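Local coordinates for aminopeptidase N family protein (Idiomarina loihiensis L2TR, PDB 4FGM) that probably removes amino acids from the N-terminal ends of peptides as a zinc-dependent aminopeptidase of the M61 family, at residues A[150-155]-A[168-173]; A[524-529]-A[537-542]; A[383-388]-A[582-587]; A[251-254]-A[260-263]; A[280-285]-A[290-295]. One frame throughout, in Å; residues are numbered along the deposited sequence.

Interaction 1 of 5, residues A[150-155]-A[168-173]; sequences HSWGCF and FLIGDL
Phe155 and Phe168 form the aromatic half of this contact, a T-shaped (edge-to-face) pair in which Phe168 brings the edge and Phe155 offers a face. Their centroids are 5.2 Å apart and the planes stand at 88°. Phe168 CE2 leads, 3.9 Å from Phe155 CE1 and over the outer part of that ring, while Phe168 CZ lies 4.1 Å from Phe155 CG. Ring hydrogens, slightly positive, thus meet the electron-rich face of the partner, a use to which phenylalanine is well suited in a buried place.

The other, apolar half joins Trp152 to Ile170. Only the benzo end of the indole arrives: Trp152 CZ3 is 4.2 Å from Ile170 CG2, and the two side chains cross at about a right angle. With CG1 of Ile170 held between the backbone N and the carbonyl carbon (chi1 57°), the CG2 methyl is the branch left to meet the tryptophan. Trp152 keeps its polar edge occupied as well, since NE1 bonds to Pro134 O and so helps fix the ring.

Side chains alone link these segments of the Peptidase M61 N-terminal domain. Strand 153-157 pairs antiparallel with strand 123-127, whereas strand 168-171 runs antiparallel to both 103-106 and 137-140; Leu125, Leu127, Val138 and Thr140 pack around the bridging rings, and the Phe106 ring lies nearly parallel to that of Phe168.

Interaction 2 of 5, residues A[524-529]-A[537-542]; sequences DHLQAT and LERYIP
Asp524 meets Tyr540 through the single hydrogen bond of this surface contact, in the C-terminal region whose small antiparallel sheet is probably a PDZ domain. Asp524 sits with positive phi in the tight turn between strands 519-523 and 526-527, a place aspartate tolerates well. Its carboxylate carbon is swung opposite the backbone N (chi1 -154°), which carries OD2 out to the phenol: Tyr540 OH donates to Asp524 OD2 over 2.6 Å. The anti lone pair, on the side away from OD1, receives the bond. OD2 lies in the plane of the tyrosine ring, at its edge, while the carboxylate itself is turned 50° from that plane. Asp524 CB is also close, 3.2 Å from Tyr540 OH.

Two residues on, Leu526 points toward the other segment and adds a looser touch. Its CD1 lies 4.2 Å from Arg539 NH1, where the two side chains cross at about a right angle; the arginine is extended from CG to NE and so spans the gap. Back at its root, Arg539 CB sits 4.2 Å above the centre of the Tyr540 ring, which also stacks with Trp563.

Tyrosine serves here because one flat group can pack by its ring and bond by its hydroxyl. Because the phenol donates, Asp524 acts as the acceptor, as an ionised carboxylate would; its charge would probably strengthen the bond to the loop after helix 533-537.

Interaction 3 of 5, residues A[383-388]-A[582-587]; sequences IALSLD and KGWLTP
Trp584 fastens the C-terminal tail to helix 378-394, in the helical part of this M61 (Peptidase_MA clan) metallopeptidase, by setting its indole against Leu385 and Asp388. Just before it, Lys582 and Gly583 both have positive phi, which turns the chain sharply; glycine is the natural residue for the second of these positions. Trp584 then points at the helix, with CG opposite the backbone N (chi1 172°), and sets its benzo and pyrrole parts against it. Leu385 comes to the benzo part: its CD1 is 3.5 Å from Trp584 CZ2 and 4.0 Å from Trp584 CH2, the two side chains crossing at about a right angle. A leucine one turn before Asp388 thus matches the apolar end of the indole, while the acid lies near the nitrogen end, linked to it through Tyr312. Trp584 O bonds to Tyr316 of helix 308-320. Leu585 follows, its CG 3.4 Å above one face of the Trp584 ring. Farther along, Thr586 N bonds to His319 of the same helix. The Asp388 carboxylate, also held by Arg392, stands at 90° to the indole plane. Its OD2 lies 4.1 Å from Trp584 NE1, and both atoms hydrogen-bond to the hydroxyl of Tyr312.

Interaction 4 of 5, residues A[251-254]-A[260-263]; sequences DLIS and MNDN
Asp251 and Asn263 lie across each other at about a right angle, the carboxylate plane 36° from the amide plane. What touches is not the amide but the root of the asparagine: Asp251 OD1 rests 3.1 Å from Asn263 CB and 3.3 Å from Asn263 O. The second pair sets two acceptors together, so no bond forms there. The other carboxylate oxygen has a weak hydrogen bond from Ser248 N, and Asn263 OD1 has one from Lys250, so the polar ends are tied back toward the strand 242-248 side. Aspartate suits this place because its two oxygens divide the work, OD2 taking the weak bond from Ser248 N while OD1 packs on the CB of Asn263.

Ile253 and Asn261 make the second pairing, sliding past each other in opposite directions. Ile253 CD1 comes 4.1 Å from Asn261 ND2. The branch reaches this far because CG1 is opposite the backbone N (chi1 -167°); Ile200 and Tyr264 also pack on this apolar side chain. Asn261 has CG tucked between the backbone N and the carbonyl carbon (chi1 60°), which leaves ND2 to the isoleucine while OD1 accepts from Tyr264 N.

Asn261 is therefore a classical N-cap, a role asparagine fills readily, and the preceding loop folds against it. The helix begun here, 262-277, carries the zinc ligands His273 and His277 of the HExxH motif.

Interaction 5 of 5, residues A[280-285]-A[290-295]; sequences NIKTLK and LPYQLE
Lys285, Tyr292 and Leu290 carry this contact between two parts of the long loop after helix 262-277. Lys285 and Leu290 meet by their hydrocarbon: Lys285 CD lies 3.7 Å from Leu290 CD2, and Lys285 CG is 3.9 Å from Leu290 CG. A lysine fits because its methylenes pack on leucine while its ammonium goes further. The bend at its third torsion (75°) turns NZ to a weak hydrogen bond with Lys282 O and to within 4.2 Å of Tyr292 CE1.

Tyr292, whose ring stacks on Phe289, reaches across to the other segment through a water. That water lies at the ring's edge, in its plane, 2.7 Å from Tyr292 OH. It accepts from Lys285 NZ at 2.8 Å and donates to Ile281 O at 2.7 Å. Lys282 NZ also lies close to the water, though at an implausibly short distance; it has a long, weak ion pair with Asp165.

One water thus joins hydroxyl, carbonyl and ammonium across the gap. The nearby lysine charges would probably polarise the phenol, and the water gives the carbonyl of Ile281 a partner; the Ile281 side chain lies about 7 Å from the zinc and beside its ligand His277.

The five contacts are separate, and interaction 5 is the one nearest the active site: the side chain of its Ile281 lies about 7 Å from both the zinc and the bound maleic acid. Interaction 4 marks the start, and interaction 5 follows the end, of the helix 262-277 that carries His273 and His277, and their centres are 33 Å apart, on opposite sides of the chain's centre. Interaction 3 comes within about 9 Å of interaction 5, nearest atoms, on the helical side. Interaction 1, in the N-terminal domain, and interaction 2, in the probable PDZ domain, have centres 56 Å apart, also on opposite sides. Residues 383-388 and 582-587 bracket interaction 2 in sequence, so interaction 3 returns the chain to the helical region.

Interaction 1 of 5, residues A[150-155]-A[168-173]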
# COMPACT_ATOMS: atom_id res chain seq x y z
N HIS A 150 -15.77 3.24 22.71
CA HIS A 150 -15.47 2.14 21.79
C HIS A 150 -16.75 1.37 21.51
O HIS A 150 -16.74 0.16 21.28
CB HIS A 150 -14.43 1.20 22.39
CG HIS A 150 -13.05 1.79 22.43
ND1 HIS A 150 -12.40 2.23 21.30
CD2 HIS A 150 -12.22 2.03 23.47
CE1 HIS A 150 -11.22 2.72 21.64
NE2 HIS A 150 -11.08 2.61 22.95
N SER A 151 -17.87 2.07 21.55
CA SER A 151 -19.14 1.41 21.32
C SER A 151 -19.97 2.16 20.29
O SER A 151 -19.47 3.03 19.58
CB SER A 151 -19.90 1.28 22.63
OG SER A 151 -20.90 0.28 22.53
N TRP A 152 -21.25 1.80 20.22
CA TRP A 152 -22.18 2.41 19.27
C TRP A 152 -22.41 3.89 19.54
O TRP A 152 -22.15 4.38 20.64
CB TRP A 152 -23.48 1.61 19.31
CG TRP A 152 -23.18 0.15 19.26
CD1 TRP A 152 -23.25 -0.74 20.30
CD2 TRP A 152 -22.57 -0.56 18.17
NE1 TRP A 152 -22.71 -1.95 19.93
CE2 TRP A 152 -22.29 -1.87 18.63
CE3 TRP A 152 -22.24 -0.22 16.86
CZ2 TRP A 152 -21.68 -2.83 17.82
CZ3 TRP A 152 -21.63 -1.18 16.05
CH2 TRP A 152 -21.36 -2.47 16.53
N GLY A 153 -22.88 4.62 18.53
CA GLY A 153 -23.13 6.04 18.70
C GLY A 153 -23.21 6.88 17.44
O GLY A 153 -23.36 6.37 16.34
N CYS A 154 -23.08 8.19 17.62
CA CYS A 154 -23.16 9.15 16.53
C CYS A 154 -21.83 9.83 16.27
O CYS A 154 -21.11 10.19 17.20
CB CYS A 154 -24.23 10.19 16.83
SG CYS A 154 -25.90 9.52 16.92
N PHE A 155 -21.51 10.01 15.00
CA PHE A 155 -20.26 10.63 14.61
C PHE A 155 -20.52 11.76 13.63
O PHE A 155 -21.55 11.76 12.94
CB PHE A 155 -19.32 9.59 13.97
CG PHE A 155 -19.08 8.38 14.84
CD1 PHE A 155 -20.01 7.34 14.90
CD2 PHE A 155 -17.93 8.29 15.62
CE1 PHE A 155 -19.80 6.24 15.73
CE2 PHE A 155 -17.71 7.20 16.45
CZ PHE A 155 -18.64 6.16 16.50
N PHE A 168 -14.21 2.21 9.42
CA PHE A 168 -14.75 1.68 10.68
C PHE A 168 -14.43 0.19 10.80
O PHE A 168 -14.48 -0.56 9.82
CB PHE A 168 -16.28 1.84 10.75
CG PHE A 168 -16.75 3.21 11.19
CD1 PHE A 168 -16.62 4.31 10.35
CD2 PHE A 168 -17.34 3.38 12.44
CE1 PHE A 168 -17.09 5.57 10.75
CE2 PHE A 168 -17.81 4.63 12.85
CZ PHE A 168 -17.68 5.73 12.00
N LEU A 169 -14.11 -0.23 12.02
CA LEU A 169 -13.81 -1.63 12.31
C LEU A 169 -14.64 -2.02 13.54
O LEU A 169 -14.59 -1.36 14.58
CB LEU A 169 -12.32 -1.81 12.61
CG LEU A 169 -11.85 -3.22 12.99
CD1 LEU A 169 -12.28 -4.21 11.91
CD2 LEU A 169 -10.33 -3.25 13.15
N ILE A 170 -15.42 -3.09 13.42
CA ILE A 170 -16.24 -3.54 14.52
C ILE A 170 -16.05 -5.03 14.79
O ILE A 170 -15.71 -5.79 13.89
CB ILE A 170 -17.74 -3.25 14.25
CG1 ILE A 170 -18.19 -3.90 12.94
CG2 ILE A 170 -17.97 -1.75 14.16
CD1 ILE A 170 -19.66 -3.65 12.60
N GLY A 171 -16.27 -5.45 16.03
CA GLY A 171 -16.12 -6.85 16.37
C GLY A 171 -15.60 -7.04 17.77
O GLY A 171 -15.72 -6.14 18.61
N ASP A 172 -15.03 -8.21 18.04
CA ASP A 172 -14.48 -8.52 19.36
C ASP A 172 -13.06 -7.95 19.32
O ASP A 172 -12.08 -8.69 19.22
CB ASP A 172 -14.48 -10.04 19.56
CG ASP A 172 -13.89 -10.46 20.90
OD1 ASP A 172 -13.83 -9.61 21.82
OD2 ASP A 172 -13.51 -11.64 21.03
N LEU A 173 -12.96 -6.64 19.42
CA LEU A 173 -11.70 -5.92 19.32
C LEU A 173 -10.74 -5.89 20.50
O LEU A 173 -11.15 -5.77 21.66
CB LEU A 173 -11.98 -4.47 18.91
CG LEU A 173 -13.05 -4.27 17.84
CD1 LEU A 173 -13.21 -2.78 17.50
CD2 LEU A 173 -12.65 -5.08 16.59

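Interaction 2 of 5, residues A[524-529]-A[537-542]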
# COMPACT_ATOMS: atom_id res chain seq x y z
N ASP A 524 14.75 -32.45 -17.89
CA ASP A 524 15.70 -33.49 -18.28
C ASP A 524 15.10 -34.88 -18.01
O ASP A 524 15.80 -35.82 -17.64
CB ASP A 524 17.01 -33.33 -17.49
CG ASP A 524 18.21 -33.91 -18.23
OD1 ASP A 524 18.01 -34.49 -19.32
OD2 ASP A 524 19.34 -33.77 -17.72
N HIS A 525 13.79 -34.99 -18.20
CA HIS A 525 13.05 -36.24 -17.99
C HIS A 525 12.89 -36.63 -16.53
O HIS A 525 12.47 -37.75 -16.23
CB HIS A 525 13.72 -37.38 -18.77
CG HIS A 525 13.91 -37.07 -20.22
ND1 HIS A 525 12.87 -37.11 -21.12
CD2 HIS A 525 14.99 -36.65 -20.91
CE1 HIS A 525 13.30 -36.72 -22.31
NE2 HIS A 525 14.59 -36.44 -22.21
N LEU A 526 13.21 -35.72 -15.62
CA LEU A 526 13.07 -35.99 -14.19
C LEU A 526 11.94 -35.17 -13.58
O LEU A 526 11.79 -33.98 -13.87
CB LEU A 526 14.38 -35.70 -13.46
CG LEU A 526 15.55 -36.60 -13.85
CD1 LEU A 526 16.80 -36.20 -13.08
CD2 LEU A 526 15.17 -38.06 -13.56
N GLN A 527 11.13 -35.81 -12.75
CA GLN A 527 10.00 -35.12 -12.13
C GLN A 527 10.41 -33.83 -11.42
O GLN A 527 11.28 -33.84 -10.55
CB GLN A 527 9.30 -36.05 -11.14
CG GLN A 527 8.06 -35.46 -10.50
CD GLN A 527 7.34 -36.46 -9.64
OE1 GLN A 527 7.93 -37.44 -9.18
NE2 GLN A 527 6.05 -36.23 -9.41
N ALA A 528 9.79 -32.73 -11.80
CA ALA A 528 10.09 -31.44 -11.20
C ALA A 528 9.14 -31.14 -10.05
O ALA A 528 7.92 -31.13 -10.23
CB ALA A 528 9.99 -30.34 -12.26
N THR A 529 9.68 -30.90 -8.87
CA THR A 529 8.85 -30.61 -7.71
C THR A 529 9.55 -29.58 -6.84
O THR A 529 10.63 -29.10 -7.18
CB THR A 529 8.63 -31.85 -6.83
OG1 THR A 529 9.88 -32.27 -6.28
CG2 THR A 529 8.04 -33.00 -7.63
N LEU A 537 18.81 -28.59 -10.76
CA LEU A 537 19.54 -27.47 -11.35
C LEU A 537 20.99 -27.27 -10.93
O LEU A 537 21.72 -26.55 -11.60
CB LEU A 537 18.76 -26.18 -11.13
CG LEU A 537 17.74 -25.93 -12.24
CD1 LEU A 537 16.95 -27.19 -12.52
CD2 LEU A 537 16.82 -24.80 -11.83
N GLU A 538 21.41 -27.91 -9.84
CA GLU A 538 22.80 -27.78 -9.39
C GLU A 538 23.67 -28.72 -10.25
O GLU A 538 24.84 -28.93 -9.97
CB GLU A 538 22.92 -28.18 -7.91
CG GLU A 538 23.40 -29.61 -7.68
CD GLU A 538 22.65 -30.35 -6.58
OE1 GLU A 538 22.27 -31.52 -6.81
OE2 GLU A 538 22.45 -29.77 -5.48
N ARG A 539 23.09 -29.26 -11.31
CA ARG A 539 23.80 -30.18 -12.18
C ARG A 539 24.14 -29.57 -13.51
O ARG A 539 24.75 -30.22 -14.35
CB ARG A 539 22.95 -31.42 -12.43
CG ARG A 539 22.92 -32.35 -11.26
CD ARG A 539 21.66 -33.14 -11.27
NE ARG A 539 21.56 -33.98 -10.09
CZ ARG A 539 20.42 -34.50 -9.66
NH1 ARG A 539 19.30 -34.27 -10.33
NH2 ARG A 539 20.39 -35.24 -8.57
N TYR A 540 23.74 -28.33 -13.71
CA TYR A 540 23.98 -27.69 -14.98
C TYR A 540 24.81 -26.43 -14.89
O TYR A 540 24.92 -25.82 -13.83
CB TYR A 540 22.64 -27.36 -15.62
CG TYR A 540 21.75 -28.57 -15.71
CD1 TYR A 540 22.04 -29.60 -16.59
CD2 TYR A 540 20.65 -28.70 -14.87
CE1 TYR A 540 21.26 -30.73 -16.64
CE2 TYR A 540 19.86 -29.84 -14.92
CZ TYR A 540 20.17 -30.85 -15.80
OH TYR A 540 19.39 -31.98 -15.85
N ILE A 541 25.40 -26.06 -16.02
CA ILE A 541 26.18 -24.85 -16.13
C ILE A 541 25.74 -24.20 -17.44
O ILE A 541 25.18 -24.86 -18.31
CB ILE A 541 27.72 -25.12 -16.18
CG1 ILE A 541 28.08 -25.94 -17.41
CG2 ILE A 541 28.15 -25.83 -14.90
CD1 ILE A 541 29.57 -26.09 -17.61
N PRO A 542 25.96 -22.89 -17.58
CA PRO A 542 25.55 -22.22 -18.82
C PRO A 542 26.02 -22.97 -20.07
O PRO A 542 27.16 -23.42 -20.14
CB PRO A 542 26.18 -20.84 -18.68
CG PRO A 542 26.13 -20.60 -17.20
CD PRO A 542 26.57 -21.94 -16.64

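Interaction 3 of 5, residues A[383-388]-A[582-587]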
# COMPACT_ATOMS: atom_id res chain seq x y z
N ILE A 383 15.14 6.68 -5.62
CA ILE A 383 15.31 8.10 -5.91
C ILE A 383 15.49 8.81 -4.57
O ILE A 383 16.40 9.62 -4.39
CB ILE A 383 14.08 8.68 -6.63
CG1 ILE A 383 14.04 8.19 -8.08
CG2 ILE A 383 14.10 10.21 -6.54
CD1 ILE A 383 12.90 8.76 -8.89
N ALA A 384 14.60 8.49 -3.63
CA ALA A 384 14.66 9.09 -2.30
C ALA A 384 16.01 8.80 -1.65
O ALA A 384 16.60 9.67 -1.02
CB ALA A 384 13.52 8.54 -1.42
N LEU A 385 16.49 7.56 -1.81
CA LEU A 385 17.78 7.17 -1.25
C LEU A 385 18.88 8.05 -1.83
O LEU A 385 19.75 8.53 -1.10
CB LEU A 385 18.10 5.71 -1.60
CG LEU A 385 19.55 5.29 -1.37
CD1 LEU A 385 19.80 5.10 0.12
CD2 LEU A 385 19.84 4.01 -2.13
N SER A 386 18.82 8.25 -3.14
CA SER A 386 19.81 9.07 -3.83
C SER A 386 19.81 10.50 -3.32
O SER A 386 20.86 11.04 -2.98
CB SER A 386 19.54 9.05 -5.34
OG SER A 386 19.50 7.73 -5.84
N LEU A 387 18.63 11.11 -3.27
CA LEU A 387 18.51 12.49 -2.80
C LEU A 387 19.04 12.66 -1.38
O LEU A 387 19.75 13.62 -1.08
CB LEU A 387 17.05 12.95 -2.85
CG LEU A 387 16.39 13.10 -4.23
CD1 LEU A 387 14.92 13.46 -4.05
CD2 LEU A 387 17.10 14.19 -5.03
N ASP A 388 18.71 11.72 -0.50
CA ASP A 388 19.17 11.80 0.88
C ASP A 388 20.70 11.80 0.93
O ASP A 388 21.31 12.60 1.64
CB ASP A 388 18.61 10.64 1.70
CG ASP A 388 18.56 10.94 3.18
OD1 ASP A 388 18.88 12.08 3.58
OD2 ASP A 388 18.19 10.03 3.96
N LYS A 582 28.71 8.57 8.52
CA LYS A 582 28.35 9.93 8.90
C LYS A 582 26.93 10.06 9.45
O LYS A 582 26.23 11.03 9.14
CB LYS A 582 28.51 10.88 7.71
CG LYS A 582 29.72 11.80 7.78
CD LYS A 582 30.92 11.23 7.04
CE LYS A 582 31.98 12.31 6.78
NZ LYS A 582 32.55 12.90 8.03
N GLY A 583 26.51 9.10 10.25
CA GLY A 583 25.18 9.17 10.83
C GLY A 583 24.01 8.74 9.96
O GLY A 583 22.87 8.72 10.43
N TRP A 584 24.25 8.42 8.69
CA TRP A 584 23.14 7.98 7.85
C TRP A 584 22.66 6.65 8.42
O TRP A 584 21.46 6.37 8.43
CB TRP A 584 23.59 7.79 6.41
CG TRP A 584 22.54 7.15 5.57
CD1 TRP A 584 21.24 7.55 5.43
CD2 TRP A 584 22.69 5.99 4.74
NE1 TRP A 584 20.57 6.72 4.57
CE2 TRP A 584 21.43 5.75 4.13
CE3 TRP A 584 23.75 5.13 4.45
CZ2 TRP A 584 21.22 4.68 3.25
CZ3 TRP A 584 23.54 4.07 3.58
CH2 TRP A 584 22.28 3.86 2.99
N LEU A 585 23.60 5.84 8.88
CA LEU A 585 23.29 4.56 9.49
C LEU A 585 24.11 4.44 10.77
O LEU A 585 25.15 5.07 10.91
CB LEU A 585 23.65 3.40 8.55
CG LEU A 585 22.92 3.28 7.21
CD1 LEU A 585 23.39 2.03 6.48
CD2 LEU A 585 21.42 3.23 7.44
N THR A 586 23.61 3.64 11.70
CA THR A 586 24.28 3.42 12.98
C THR A 586 24.77 1.98 13.04
O THR A 586 23.97 1.05 13.08
CB THR A 586 23.32 3.68 14.15
OG1 THR A 586 22.91 5.05 14.14
CG2 THR A 586 24.00 3.35 15.47
N PRO A 587 26.09 1.77 13.05
CA PRO A 587 26.70 0.44 13.11
C PRO A 587 26.56 -0.25 14.47
O PRO A 587 26.20 0.46 15.43
CB PRO A 587 28.15 0.71 12.75
CG PRO A 587 28.38 2.05 13.40
CD PRO A 587 27.13 2.82 13.00

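Interaction 4 of 5, residues A[251-254]-A[260-263]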
# COMPACT_ATOMS: atom_id res chain seq x y z
N ASP A 251 2.79 -11.98 11.69
CA ASP A 251 3.49 -10.69 11.75
C ASP A 251 3.32 -10.00 13.10
O ASP A 251 4.04 -9.04 13.40
CB ASP A 251 2.98 -9.76 10.64
CG ASP A 251 3.16 -10.35 9.25
OD1 ASP A 251 4.05 -11.21 9.08
OD2 ASP A 251 2.42 -9.94 8.32
N LEU A 252 2.38 -10.47 13.91
CA LEU A 252 2.14 -9.87 15.21
C LEU A 252 2.85 -10.68 16.27
O LEU A 252 2.33 -11.68 16.77
CB LEU A 252 0.64 -9.80 15.49
CG LEU A 252 -0.16 -8.94 14.50
CD1 LEU A 252 -1.62 -8.96 14.89
CD2 LEU A 252 0.35 -7.50 14.50
N ILE A 253 4.05 -10.23 16.62
CA ILE A 253 4.90 -10.90 17.59
C ILE A 253 4.22 -11.20 18.93
O ILE A 253 3.48 -10.38 19.48
CB ILE A 253 6.20 -10.07 17.77
CG1 ILE A 253 7.25 -10.89 18.53
CG2 ILE A 253 5.90 -8.75 18.46
CD1 ILE A 253 8.66 -10.42 18.26
N SER A 254 4.47 -12.41 19.45
CA SER A 254 3.88 -12.85 20.70
C SER A 254 4.77 -12.55 21.91
O SER A 254 5.92 -12.14 21.78
CB SER A 254 3.60 -14.35 20.65
OG SER A 254 4.79 -15.11 20.61
N MSE A 260 13.59 -9.75 17.24
CA MSE A 260 12.93 -9.22 16.05
C MSE A 260 13.03 -10.30 14.97
O MSE A 260 14.01 -11.04 14.93
CB MSE A 260 13.68 -7.97 15.59
CG MSE A 260 13.30 -7.46 14.20
SE MSE A 260 11.53 -6.70 14.14
CE MSE A 260 11.67 -5.59 15.72
N ASN A 261 12.02 -10.38 14.11
CA ASN A 261 12.04 -11.33 13.00
C ASN A 261 11.52 -10.62 11.76
O ASN A 261 10.97 -9.53 11.85
CB ASN A 261 11.21 -12.59 13.33
CG ASN A 261 9.75 -12.27 13.61
OD1 ASN A 261 9.02 -11.80 12.73
ND2 ASN A 261 9.32 -12.53 14.84
N ASP A 262 11.72 -11.22 10.59
CA ASP A 262 11.30 -10.60 9.34
C ASP A 262 9.80 -10.30 9.23
O ASP A 262 9.41 -9.28 8.66
CB ASP A 262 11.73 -11.49 8.16
CG ASP A 262 13.23 -11.58 8.03
OD1 ASP A 262 13.92 -11.48 9.07
OD2 ASP A 262 13.73 -11.77 6.90
N ASN A 263 8.97 -11.17 9.79
CA ASN A 263 7.53 -10.97 9.71
C ASN A 263 7.06 -9.79 10.54
O ASN A 263 6.29 -8.95 10.04
CB ASN A 263 6.79 -12.24 10.14
CG ASN A 263 7.12 -13.41 9.25
OD1 ASN A 263 7.13 -13.29 8.03
ND2 ASN A 263 7.40 -14.55 9.86

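Interaction 5 of 5, residues A[280-285]-A[290-295]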
# COMPACT_ATOMS: atom_id res chain seq x y z
N ASN A 280 2.50 12.77 4.31
CA ASN A 280 2.70 12.61 2.89
C ASN A 280 1.55 11.91 2.19
O ASN A 280 1.40 10.68 2.34
CB ASN A 280 4.01 11.85 2.71
CG ASN A 280 4.67 12.06 1.36
OD1 ASN A 280 4.33 12.98 0.62
ND2 ASN A 280 5.66 11.20 1.05
N ILE A 281 0.71 12.71 1.53
CA ILE A 281 -0.49 12.30 0.81
C ILE A 281 -1.83 12.62 1.42
O ILE A 281 -2.83 12.72 0.69
CB ILE A 281 -0.49 10.79 0.42
CG1 ILE A 281 -1.36 10.60 -0.84
CG2 ILE A 281 -1.20 9.98 1.48
CD1 ILE A 281 -0.93 11.47 -1.99
N LYS A 282 -1.87 12.73 2.74
CA LYS A 282 -3.14 13.04 3.37
C LYS A 282 -3.25 14.55 3.53
O LYS A 282 -4.35 15.11 3.37
CB LYS A 282 -3.28 12.38 4.74
CG LYS A 282 -3.71 10.91 4.65
CD LYS A 282 -4.45 10.62 3.35
CE LYS A 282 -5.92 10.85 3.51
NZ LYS A 282 -6.51 11.13 2.19
N THR A 283 -2.14 15.23 3.85
CA THR A 283 -2.16 16.68 4.01
C THR A 283 -1.32 17.30 2.90
O THR A 283 -1.79 18.20 2.19
CB THR A 283 -1.65 17.11 5.39
OG1 THR A 283 -0.51 16.33 5.77
CG2 THR A 283 -2.76 16.94 6.43
N LEU A 284 -0.08 16.84 2.75
CA LEU A 284 0.78 17.31 1.67
C LEU A 284 0.33 16.39 0.53
O LEU A 284 0.38 15.18 0.68
CB LEU A 284 2.26 17.04 2.00
CG LEU A 284 3.39 17.80 1.28
CD1 LEU A 284 4.44 16.80 0.84
CD2 LEU A 284 2.87 18.59 0.09
N LYS A 285 -0.14 16.96 -0.58
CA LYS A 285 -0.61 16.13 -1.68
C LYS A 285 -0.61 16.92 -2.99
O LYS A 285 -0.48 18.14 -2.97
CB LYS A 285 -2.02 15.62 -1.38
CG LYS A 285 -3.11 16.67 -1.55
CD LYS A 285 -4.48 16.15 -1.10
CE LYS A 285 -4.57 16.10 0.43
NZ LYS A 285 -5.93 15.70 0.92
N LEU A 290 -6.92 18.03 -4.97
CA LEU A 290 -7.51 19.12 -4.21
C LEU A 290 -8.54 19.90 -5.03
O LEU A 290 -8.23 20.92 -5.64
CB LEU A 290 -6.41 20.08 -3.74
CG LEU A 290 -5.45 19.54 -2.67
CD1 LEU A 290 -4.26 20.48 -2.53
CD2 LEU A 290 -6.19 19.39 -1.34
N PRO A 291 -9.81 19.44 -5.04
CA PRO A 291 -10.31 18.26 -4.32
C PRO A 291 -10.22 16.98 -5.15
O PRO A 291 -9.75 17.00 -6.29
CB PRO A 291 -11.75 18.64 -4.03
CG PRO A 291 -12.14 19.28 -5.35
CD PRO A 291 -10.92 20.14 -5.70
N TYR A 292 -10.67 15.87 -4.58
CA TYR A 292 -10.68 14.59 -5.27
C TYR A 292 -11.88 14.52 -6.21
O TYR A 292 -12.97 15.01 -5.88
CB TYR A 292 -10.79 13.41 -4.28
CG TYR A 292 -9.53 13.04 -3.55
CD1 TYR A 292 -9.29 13.48 -2.25
CD2 TYR A 292 -8.55 12.26 -4.17
CE1 TYR A 292 -8.11 13.14 -1.58
CE2 TYR A 292 -7.37 11.91 -3.51
CZ TYR A 292 -7.16 12.36 -2.21
OH TYR A 292 -5.98 12.04 -1.56
N GLN A 293 -11.69 13.92 -7.38
CA GLN A 293 -12.80 13.73 -8.32
C GLN A 293 -12.89 12.20 -8.32
O GLN A 293 -12.00 11.51 -8.82
CB GLN A 293 -12.48 14.33 -9.70
CG GLN A 293 -11.44 13.61 -10.53
CD GLN A 293 -12.03 12.50 -11.38
OE1 GLN A 293 -13.23 12.23 -11.33
NE2 GLN A 293 -11.18 11.84 -12.16
N LEU A 294 -13.95 11.68 -7.72
CA LEU A 294 -14.11 10.23 -7.56
C LEU A 294 -15.06 9.49 -8.50
O LEU A 294 -15.54 8.40 -8.18
CB LEU A 294 -14.52 9.95 -6.11
CG LEU A 294 -13.60 10.63 -5.08
CD1 LEU A 294 -14.12 10.42 -3.67
CD2 LEU A 294 -12.21 10.05 -5.23
N GLU A 295 -15.31 10.06 -9.66
CA GLU A 295 -16.19 9.44 -10.63
C GLU A 295 -15.37 8.75 -11.71
O GLU A 295 -15.83 7.82 -12.36
CB GLU A 295 -17.07 10.51 -11.28
CG GLU A 295 -18.33 10.01 -11.97
CD GLU A 295 -19.59 10.31 -11.16
OE1 GLU A 295 -19.50 11.09 -10.19
OE2 GLU A 295 -20.67 9.79 -11.51
O HOH W 1 -5.49 12.95 0.93